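Local coordinates for protein ADP-ribose pyrophosphatase MutT (Rickettsia felis, PDB 4KYX) that probably hydrolyses pyrophosphate bonds in nucleotide substrates such as oxidised deoxyguanosine triphosphate, as a magnesium-dependent hydrolase of the Nudix family, at residues I19-N24 with R61-E66; S40-A45 with Q118-D123; T80-E85 with L133-E138. One frame throughout, in Å; residues are numbered along the deposited sequence.

Contact 1. Residues I19-N24 with R61-E66; sequences ILIFNN and REVLEE
The carboxylate of Glu-62 is the flat group that reaches strand 19-22, with OE1 3.9 Å from the Ile-19 CD1 methyl. Behind it on the helix, the guanidinium of Arg-61 takes the carboxylate of Glu-65 at its edge and in its plane, Arg-61 NH1 lying 3.2 Å from Glu-65 OE1 in a salt bridge. A weak hydrogen bond from Arg-61 NH1 to Glu-65 OE2 adds to this, and Arg-61 NH2 makes a long ion pair of 3.7 Å with Glu-62 OE2.

The packing itself is apolar and centres on Val-63. With CG1 anti to its backbone N (chi1 169°), both methyls of Val-63 are turned to the strand: CG2 sits 3.7 Å from Ile-19 CB, while CG1 meets Ile-21 CD1 tip to tip, also at 3.7 Å. A short branched residue suits the place, because each methyl meets one of two isoleucines, which alternate along the strand and point the same way, without a long chain pushing the helix from the strand.

Residues 61-66 read REVLEE, the REUXEE core of the Nudix box, whose glutamates bind magnesium in relatives. Helix 61-66, part of helix 55-67, crosses strand 19-22, part of strand 14-22, at -64°. Ala-45 of strand 45-48 touches both Val-63 and Ile-21, Glu-66 OE1 accepts a hydrogen bond from Gly-46 N, and Trp-119 of strand 116-120 packs on Ile-21.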
loop_
_atom_site.group_PDB
_atom_site.type_symbol
_atom_site.label_atom_id
_atom_site.label_comp_id
_atom_site.label_asym_id
_atom_site.label_seq_id
_atom_site.Cartn_x
_atom_site.Cartn_y
_atom_site.Cartn_z
ATOM N N ILE A 19 -0.933 2.505 -12.621
ATOM C CA ILE A 19 -1.400 3.806 -13.054
ATOM C C ILE A 19 -2.594 3.762 -14.008
ATOM O O ILE A 19 -2.530 3.133 -15.069
ATOM C CB ILE A 19 -0.281 4.572 -13.748
ATOM C CG1 ILE A 19 0.973 4.519 -12.845
ATOM C CG2 ILE A 19 -0.748 6.011 -13.955
ATOM C CD1 ILE A 19 1.960 3.411 -13.196
ATOM N N LEU A 20 -3.695 4.382 -13.608
ATOM C CA LEU A 20 -4.788 4.630 -14.518
ATOM C C LEU A 20 -4.473 5.926 -15.274
ATOM O O LEU A 20 -4.647 7.012 -14.772
ATOM C CB LEU A 20 -6.125 4.730 -13.831
ATOM C CG LEU A 20 -6.458 3.659 -12.798
ATOM C CD1 LEU A 20 -7.922 3.776 -12.365
ATOM C CD2 LEU A 20 -6.201 2.305 -13.426
ATOM N N ILE A 21 -4.075 5.760 -16.537
ATOM C CA ILE A 21 -3.693 6.858 -17.396
ATOM C C ILE A 21 -4.915 7.218 -18.211
ATOM O O ILE A 21 -5.518 6.338 -18.888
ATOM C CB ILE A 21 -2.622 6.475 -18.422
ATOM C CG1 ILE A 21 -1.396 5.876 -17.763
ATOM C CG2 ILE A 21 -2.225 7.701 -19.236
ATOM C CD1 ILE A 21 -0.569 5.080 -18.740
ATOM N N PHE A 22 -5.281 8.495 -18.120
ATOM C CA PHE A 22 -6.443 9.034 -18.824
ATOM C C PHE A 22 -6.060 9.912 -19.982
ATOM O O PHE A 22 -5.053 10.615 -19.945
ATOM C CB PHE A 22 -7.322 9.853 -17.907
ATOM C CG PHE A 22 -8.110 9.054 -16.932
ATOM C CD1 PHE A 22 -7.515 8.439 -15.855
ATOM C CD2 PHE A 22 -9.482 8.943 -17.066
ATOM C CE1 PHE A 22 -8.262 7.701 -14.956
ATOM C CE2 PHE A 22 -10.232 8.224 -16.152
ATOM C CZ PHE A 22 -9.626 7.599 -15.097
ATOM N N ASN A 23 -6.876 9.881 -21.030
ATOM C CA ASN A 23 -6.702 10.776 -22.193
ATOM C C ASN A 23 -7.667 11.963 -22.101
ATOM O O ASN A 23 -8.384 12.082 -21.136
ATOM C CB ASN A 23 -6.802 9.999 -23.543
ATOM C CG ASN A 23 -8.201 9.464 -23.860
ATOM O OD1 ASN A 23 -9.218 9.766 -23.217
ATOM N ND2 ASN A 23 -8.240 8.612 -24.857
ATOM N N ASN A 24 -7.702 12.842 -23.107
ATOM C CA ASN A 24 -8.670 13.947 -23.109
ATOM C C ASN A 24 -10.179 13.582 -23.107
ATOM O O ASN A 24 -11.023 14.389 -22.693
ATOM C CB ASN A 24 -8.345 14.876 -24.283
ATOM C CG ASN A 24 -6.926 15.450 -24.180
ATOM O OD1 ASN A 24 -6.350 15.500 -23.087
ATOM N ND2 ASN A 24 -6.364 15.890 -25.306
ATOM N N ARG A 61 7.677 7.604 -14.006
ATOM C CA ARG A 61 8.730 6.817 -14.635
ATOM C C ARG A 61 8.154 5.604 -15.404
ATOM O O ARG A 61 8.441 5.410 -16.629
ATOM C CB ARG A 61 9.706 6.308 -13.578
ATOM C CG ARG A 61 10.763 5.418 -14.165
ATOM C CD ARG A 61 11.788 5.024 -13.151
ATOM N NE ARG A 61 11.239 4.214 -12.071
ATOM C CZ ARG A 61 10.820 2.961 -12.169
ATOM N NH1 ARG A 61 10.832 2.309 -13.330
ATOM N NH2 ARG A 61 10.367 2.338 -11.086
ATOM N N GLU A 62 7.329 4.830 -14.724
ATOM C CA GLU A 62 6.786 3.585 -15.308
ATOM C C GLU A 62 5.946 3.866 -16.539
ATOM O O GLU A 62 6.106 3.197 -17.594
ATOM C CB GLU A 62 6.015 2.831 -14.252
ATOM C CG GLU A 62 6.991 2.202 -13.275
ATOM C CD GLU A 62 6.358 1.289 -12.280
ATOM O OE1 GLU A 62 5.113 1.352 -12.008
ATOM O OE2 GLU A 62 7.169 0.562 -11.652
ATOM N N VAL A 63 5.078 4.874 -16.442
ATOM C CA VAL A 63 4.244 5.277 -17.588
ATOM C C VAL A 63 5.123 5.678 -18.791
ATOM O O VAL A 63 4.882 5.257 -19.949
ATOM C CB VAL A 63 3.217 6.369 -17.197
ATOM C CG1 VAL A 63 2.539 6.992 -18.432
ATOM C CG2 VAL A 63 2.198 5.793 -16.225
ATOM N N LEU A 64 6.149 6.495 -18.533
ATOM C CA LEU A 64 7.029 6.908 -19.618
ATOM C C LEU A 64 7.756 5.716 -20.243
ATOM O O LEU A 64 7.864 5.615 -21.499
ATOM C CB LEU A 64 8.056 7.979 -19.143
ATOM C CG LEU A 64 8.891 8.743 -20.161
ATOM C CD1 LEU A 64 8.000 9.438 -21.156
ATOM C CD2 LEU A 64 9.791 9.732 -19.367
ATOM N N GLU A 65 8.356 4.889 -19.401
ATOM C CA GLU A 65 9.092 3.695 -19.854
ATOM C C GLU A 65 8.226 2.755 -20.701
ATOM O O GLU A 65 8.719 2.116 -21.609
ATOM C CB GLU A 65 9.638 2.875 -18.673
ATOM C CG GLU A 65 10.894 3.451 -18.072
ATOM C CD GLU A 65 11.327 2.716 -16.822
ATOM O OE1 GLU A 65 10.738 1.641 -16.498
ATOM O OE2 GLU A 65 12.250 3.218 -16.153
ATOM N N GLU A 66 6.950 2.613 -20.337
ATOM C CA GLU A 66 6.085 1.594 -20.960
ATOM C C GLU A 66 5.308 2.064 -22.227
ATOM O O GLU A 66 5.037 1.255 -23.128
ATOM C CB GLU A 66 5.119 1.032 -19.905
ATOM C CG GLU A 66 5.863 0.286 -18.810
ATOM C CD GLU A 66 4.991 -0.088 -17.654
ATOM O OE1 GLU A 66 3.831 0.357 -17.605
ATOM O OE2 GLU A 66 5.507 -0.753 -16.706
#

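Contact 2. Residues S40-A45 with Q118-D123; sequences SSYAPA and QWFALD
Tyr-42 and Phe-120 belong to the two outer strands of a three-stranded antiparallel sheet, whose backbones share no hydrogen bond across this contact and come nearest at the CA atoms of Tyr-42 and Gln-118, 9.8 Å apart. The gap is bridged by two rings alone. Tyr-42 CE2 lies 3.8 Å from Phe-120 CZ, and Tyr-42 CD2 is a little farther from the same CZ at 4.2 Å, so Phe-120 CZ approaches the CD2-CE2 side of the Tyr-42 ring obliquely. The ring planes stand 79° apart and the centroids 5.5 Å, an oblique aromatic pair. The CB atoms of both residues point toward the opposite segment, and CG anti to the carbonyl carbon (chi1 -67° in both) carries each ring into the gap; rings of this length reach across strand 28-34.

Farther back along the strand, Gln-118 folds onto the backbone: its OE1 accepts from Trp-119 N at 2.7 Å, in the carbonyl plane and on a lone pair.

On the spanned strand 28-34, Tyr-42 rests on Lys-32 and Phe-120 on Leu-30. Tyr-42 also packs on Pro-126 and bonds through its backbone to Asn-128 and Phe-130, while Leu-122 packs on Phe-22 of strand 14-22.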
loop_
_atom_site.group_PDB
_atom_site.type_symbol
_atom_site.label_atom_id
_atom_site.label_comp_id
_atom_site.label_asym_id
_atom_site.label_seq_id
_atom_site.Cartn_x
_atom_site.Cartn_y
_atom_site.Cartn_z
ATOM N N SER A 40 -5.800 -14.038 -22.802
ATOM C CA SER A 40 -5.550 -12.630 -22.776
ATOM C C SER A 40 -6.079 -11.959 -21.499
ATOM O O SER A 40 -7.157 -12.332 -20.981
ATOM C CB SER A 40 -6.137 -11.981 -24.007
ATOM O OG SER A 40 -5.574 -12.559 -25.194
ATOM N N SER A 41 -5.331 -10.982 -21.004
ATOM C CA SER A 41 -5.813 -10.161 -19.859
ATOM C C SER A 41 -5.394 -8.738 -20.032
ATOM O O SER A 41 -4.416 -8.476 -20.743
ATOM C CB SER A 41 -5.323 -10.696 -18.497
ATOM O OG SER A 41 -3.921 -10.788 -18.489
ATOM N N TYR A 42 -6.134 -7.821 -19.432
ATOM C CA TYR A 42 -5.804 -6.420 -19.563
ATOM C C TYR A 42 -5.260 -5.857 -18.245
ATOM O O TYR A 42 -5.833 -6.088 -17.192
ATOM C CB TYR A 42 -6.985 -5.604 -20.069
ATOM C CG TYR A 42 -7.367 -5.929 -21.473
ATOM C CD1 TYR A 42 -8.158 -7.033 -21.731
ATOM C CD2 TYR A 42 -6.933 -5.146 -22.548
ATOM C CE1 TYR A 42 -8.542 -7.359 -23.011
ATOM C CE2 TYR A 42 -7.324 -5.472 -23.850
ATOM C CZ TYR A 42 -8.111 -6.581 -24.065
ATOM O OH TYR A 42 -8.534 -6.996 -25.311
ATOM N N ALA A 43 -4.166 -5.096 -18.337
ATOM C CA ALA A 43 -3.573 -4.450 -17.148
ATOM C C ALA A 43 -3.290 -3.009 -17.426
ATOM O O ALA A 43 -2.976 -2.635 -18.545
ATOM C CB ALA A 43 -2.286 -5.120 -16.732
ATOM N N PRO A 44 -3.296 -2.187 -16.381
ATOM C CA PRO A 44 -2.837 -0.825 -16.614
ATOM C C PRO A 44 -1.306 -0.744 -16.693
ATOM O O PRO A 44 -0.609 -1.730 -16.418
ATOM C CB PRO A 44 -3.387 -0.095 -15.399
ATOM C CG PRO A 44 -3.418 -1.148 -14.333
ATOM C CD PRO A 44 -3.597 -2.475 -14.961
ATOM N N ALA A 45 -0.776 0.441 -16.979
ATOM C CA ALA A 45 0.633 0.702 -16.797
ATOM C C ALA A 45 1.027 0.471 -15.334
ATOM O O ALA A 45 0.165 0.605 -14.408
ATOM C CB ALA A 45 0.940 2.113 -17.236
ATOM N N GLN A 118 -4.437 0.150 -25.657
ATOM C CA GLN A 118 -5.609 0.816 -26.223
ATOM C C GLN A 118 -6.374 1.601 -25.145
ATOM O O GLN A 118 -6.233 1.340 -23.951
ATOM C CB GLN A 118 -6.499 -0.227 -26.916
ATOM C CG GLN A 118 -7.815 0.263 -27.492
ATOM C CD GLN A 118 -7.634 1.342 -28.550
ATOM O OE1 GLN A 118 -7.144 2.453 -28.258
ATOM N NE2 GLN A 118 -8.056 1.047 -29.755
ATOM N N TRP A 119 -7.090 2.630 -25.588
ATOM C CA TRP A 119 -7.952 3.468 -24.732
ATOM C C TRP A 119 -9.334 2.824 -24.612
ATOM O O TRP A 119 -9.897 2.374 -25.628
ATOM C CB TRP A 119 -8.049 4.854 -25.341
ATOM C CG TRP A 119 -6.701 5.526 -25.464
ATOM C CD1 TRP A 119 -5.967 5.670 -26.591
ATOM C CD2 TRP A 119 -5.931 6.137 -24.395
ATOM N NE1 TRP A 119 -4.789 6.353 -26.310
ATOM C CE2 TRP A 119 -4.755 6.667 -24.978
ATOM C CE3 TRP A 119 -6.166 6.365 -23.056
ATOM C CZ2 TRP A 119 -3.787 7.321 -24.234
ATOM C CZ3 TRP A 119 -5.215 6.998 -22.324
ATOM C CH2 TRP A 119 -4.045 7.482 -22.900
ATOM N N PHE A 120 -9.889 2.801 -23.419
ATOM C CA PHE A 120 -11.206 2.209 -23.134
ATOM C C PHE A 120 -12.038 3.153 -22.306
ATOM O O PHE A 120 -11.537 3.731 -21.330
ATOM C CB PHE A 120 -11.063 0.928 -22.336
ATOM C CG PHE A 120 -10.412 -0.184 -23.100
ATOM C CD1 PHE A 120 -9.051 -0.345 -23.055
ATOM C CD2 PHE A 120 -11.168 -1.065 -23.853
ATOM C CE1 PHE A 120 -8.436 -1.374 -23.726
ATOM C CE2 PHE A 120 -10.552 -2.094 -24.561
ATOM C CZ PHE A 120 -9.180 -2.245 -24.520
ATOM N N ALA A 121 -13.318 3.284 -22.674
ATOM C CA ALA A 121 -14.259 4.016 -21.862
ATOM C C ALA A 121 -14.483 3.206 -20.594
ATOM O O ALA A 121 -14.477 1.966 -20.611
ATOM C CB ALA A 121 -15.566 4.228 -22.653
ATOM N N LEU A 122 -14.673 3.912 -19.485
ATOM C CA LEU A 122 -14.902 3.263 -18.220
ATOM C C LEU A 122 -16.185 2.470 -18.165
ATOM O O LEU A 122 -16.306 1.608 -17.334
ATOM C CB LEU A 122 -14.874 4.273 -17.090
ATOM C CG LEU A 122 -13.504 4.787 -16.654
ATOM C CD1 LEU A 122 -13.710 6.030 -15.809
ATOM C CD2 LEU A 122 -12.761 3.729 -15.829
ATOM N N ASP A 123 -17.119 2.736 -19.061
ATOM C CA ASP A 123 -18.346 1.937 -19.144
ATOM C C ASP A 123 -18.254 0.853 -20.196
ATOM O O ASP A 123 -19.259 0.235 -20.547
ATOM C CB ASP A 123 -19.548 2.843 -19.416
ATOM C CG ASP A 123 -19.307 3.797 -20.565
ATOM O OD1 ASP A 123 -19.424 3.398 -21.744
ATOM O OD2 ASP A 123 -18.983 4.965 -20.270
#

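Contact 3. Residues T80-E85 with L133-E138; sequences TNDIFE and LKRLIE
Water 1 links the two segments by accepting from both: Arg-135 NH2 gives it a hydrogen bond of 3.1 Å, and Asn-81 N one of 3.2 Å. It lies at the edge of the guanidinium and in its plane, and arginine is long enough to reach it from the helix.

On the strand, Thr-80 OG1 donates a hydrogen bond of 3.0 Å to Asp-82 OD2, meeting it on the syn side, 23° out of the carboxylate plane. Both residues face helix 133-137 from alternate positions, and the bond limits how the carboxylate can turn. Threonine serves two ends here: its hydroxyl is spent on Asp-82, while Thr-80 CG2, anti to the carbonyl carbon, packs 4.2 Å from Arg-135 CB.

In the Nudix alpha-beta-alpha sandwich, helix 131-137 packs on the mixed sheet; its segment 133-137 runs at 139° to strand 80-84, with Leu-136 reaching Phe-95 on the next strand.

The charged pair is looser. Asp-82 OD1 is 3.7 Å from Arg-135 NE, a long salt bridge whose detail is doubtful because the placing of OD1 is uncertain. The Asn-81 side chain, whose CB points away from the helix, is modelled in two conformers, and in one of them bonds through OD1 to His-90 NE2 and through ND2 to Glu-53 O of the second subunit.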
loop_
_atom_site.group_PDB
_atom_site.type_symbol
_atom_site.label_atom_id
_atom_site.label_comp_id
_atom_site.label_asym_id
_atom_site.label_seq_id
_atom_site.Cartn_x
_atom_site.Cartn_y
_atom_site.Cartn_z
ATOM N N THR A 80 -4.680 -2.291 -3.011
ATOM C CA THR A 80 -5.173 -3.655 -3.046
ATOM C C THR A 80 -4.117 -4.552 -2.506
ATOM O O THR A 80 -2.948 -4.239 -2.601
ATOM C CB THR A 80 -5.541 -4.137 -4.466
ATOM O OG1 THR A 80 -4.388 -4.033 -5.295
ATOM C CG2 THR A 80 -6.627 -3.297 -5.082
ATOM N N ASN A 81 -4.557 -5.673 -1.939
ATOM C CA ASN A 81 -3.680 -6.664 -1.363
ATOM C C ASN A 81 -4.050 -8.017 -1.956
ATOM O O ASN A 81 -5.094 -8.562 -1.644
ATOM C CB ASN A 81 -3.875 -6.657 0.167
ATOM C CG ASN A 81 -3.122 -7.771 0.861
ATOM O OD1 ASN A 81 -1.966 -7.991 0.600
ATOM N ND2 ASN A 81 -3.793 -8.495 1.717
ATOM N N ASP A 82 -3.201 -8.535 -2.835
ATOM C CA ASP A 82 -3.539 -9.716 -3.593
ATOM C C ASP A 82 -2.460 -10.790 -3.547
ATOM O O ASP A 82 -1.292 -10.529 -3.770
ATOM C CB ASP A 82 -3.739 -9.302 -5.064
ATOM C CG ASP A 82 -4.693 -8.126 -5.215
ATOM O OD1 ASP A 82 -5.857 -8.311 -4.838
ATOM O OD2 ASP A 82 -4.268 -7.045 -5.671
ATOM N N ILE A 83 -2.861 -12.022 -3.312
ATOM C CA ILE A 83 -1.938 -13.147 -3.491
ATOM C C ILE A 83 -2.239 -13.779 -4.838
ATOM O O ILE A 83 -3.396 -14.067 -5.118
ATOM C CB ILE A 83 -2.128 -14.235 -2.389
ATOM N N PHE A 84 -1.222 -13.915 -5.693
ATOM C CA PHE A 84 -1.331 -14.660 -6.955
ATOM C C PHE A 84 -0.927 -16.123 -6.676
ATOM O O PHE A 84 0.271 -16.438 -6.548
ATOM C CB PHE A 84 -0.450 -14.025 -8.020
ATOM C CG PHE A 84 -0.833 -12.605 -8.352
ATOM C CD1 PHE A 84 -0.354 -11.556 -7.598
ATOM C CD2 PHE A 84 -1.698 -12.329 -9.400
ATOM C CE1 PHE A 84 -0.701 -10.247 -7.880
ATOM C CE2 PHE A 84 -2.056 -11.018 -9.690
ATOM C CZ PHE A 84 -1.544 -9.974 -8.935
ATOM N N GLU A 85 -1.948 -16.989 -6.546
ATOM C CA GLU A 85 -1.811 -18.434 -6.272
ATOM C C GLU A 85 -0.849 -19.160 -7.211
ATOM O O GLU A 85 0.135 -19.752 -6.761
ATOM C CB GLU A 85 -3.182 -19.129 -6.342
ATOM N N LEU A 133 -6.570 -4.844 -10.780
ATOM C CA LEU A 133 -7.421 -3.894 -11.466
ATOM C C LEU A 133 -8.884 -4.337 -11.343
ATOM O O LEU A 133 -9.745 -3.510 -11.104
ATOM C CB LEU A 133 -7.028 -3.810 -12.965
ATOM C CG LEU A 133 -7.892 -2.918 -13.854
ATOM C CD1 LEU A 133 -7.970 -1.510 -13.294
ATOM C CD2 LEU A 133 -7.348 -2.858 -15.265
ATOM N N LYS A 134 -9.151 -5.628 -11.538
ATOM C CA LYS A 134 -10.483 -6.183 -11.332
ATOM C C LYS A 134 -11.005 -5.805 -9.944
ATOM O O LYS A 134 -12.145 -5.359 -9.816
ATOM C CB LYS A 134 -10.478 -7.717 -11.516
ATOM C CG LYS A 134 -11.857 -8.401 -11.531
ATOM C CD LYS A 134 -12.644 -8.021 -12.794
ATOM C CE LYS A 134 -13.863 -8.887 -13.110
ATOM N NZ LYS A 134 -14.435 -8.379 -14.382
ATOM N N ARG A 135 -10.161 -5.978 -8.934
ATOM C CA ARG A 135 -10.526 -5.630 -7.568
ATOM C C ARG A 135 -10.847 -4.164 -7.416
ATOM O O ARG A 135 -11.822 -3.776 -6.739
ATOM C CB ARG A 135 -9.432 -6.066 -6.567
ATOM C CG ARG A 135 -9.422 -7.575 -6.409
ATOM C CD ARG A 135 -8.643 -8.083 -5.233
ATOM N NE ARG A 135 -9.487 -9.065 -4.601
ATOM C CZ ARG A 135 -9.992 -9.033 -3.374
ATOM N NH1 ARG A 135 -10.822 -10.006 -3.020
ATOM N NH2 ARG A 135 -9.655 -8.088 -2.478
ATOM N N LEU A 136 -10.006 -3.333 -8.022
ATOM C CA LEU A 136 -10.263 -1.929 -8.022
ATOM C C LEU A 136 -11.614 -1.582 -8.675
ATOM O O LEU A 136 -12.443 -0.845 -8.121
ATOM C CB LEU A 136 -9.119 -1.224 -8.709
ATOM C CG LEU A 136 -9.377 0.256 -8.912
ATOM C CD1 LEU A 136 -9.494 0.897 -7.552
ATOM C CD2 LEU A 136 -8.305 0.938 -9.721
ATOM N N ILE A 137 -11.831 -2.101 -9.880
ATOM C CA ILE A 137 -13.092 -1.813 -10.597
ATOM C C ILE A 137 -14.360 -2.259 -9.825
ATOM O O ILE A 137 -15.343 -1.544 -9.790
ATOM C CB ILE A 137 -13.051 -2.381 -12.022
ATOM C CG1 ILE A 137 -11.921 -1.732 -12.772
ATOM C CG2 ILE A 137 -14.396 -2.177 -12.719
ATOM C CD1 ILE A 137 -11.947 -0.224 -12.771
ATOM N N GLU A 138 -14.289 -3.388 -9.133
ATOM C CA GLU A 138 -15.441 -3.907 -8.407
ATOM C C GLU A 138 -15.395 -3.449 -6.967
ATOM O O GLU A 138 -16.095 -3.973 -6.108
ATOM C CB GLU A 138 -15.472 -5.420 -8.516
ATOM C CG GLU A 138 -15.386 -5.918 -9.970
ATOM C CD GLU A 138 -16.619 -5.642 -10.821
ATOM O OE1 GLU A 138 -17.640 -5.166 -10.292
ATOM O OE2 GLU A 138 -16.580 -5.906 -12.048
HETATM O O HOH W 1 -7.747 -5.718 -1.829
#

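Overall arrangement
Contacts 1 and 3 are buried helix-on-sheet packings against the mixed sheet, on opposite sides of the chain's centre; contact 2 is a surface meeting of strands in the smaller antiparallel sheet. Strand 14-22 connects contacts 1 and 3: Ile-19 and Ile-21 face the Nudix helix in contact 1, whereas Leu-20 between them packs on Leu-133 and Leu-136 of the contact 3 helix. Segment 40-45 of contact 2 touches both, Ala-45 O probably accepting a hydrogen bond from Ile-19 N and Pro-44 touching Leu-133. Chemistry follows position: aliphatic methyls in contact 1, two aromatic rings in contact 2, and mixed polar, water-bridged and apolar packing in contact 3, beside the subunit interface.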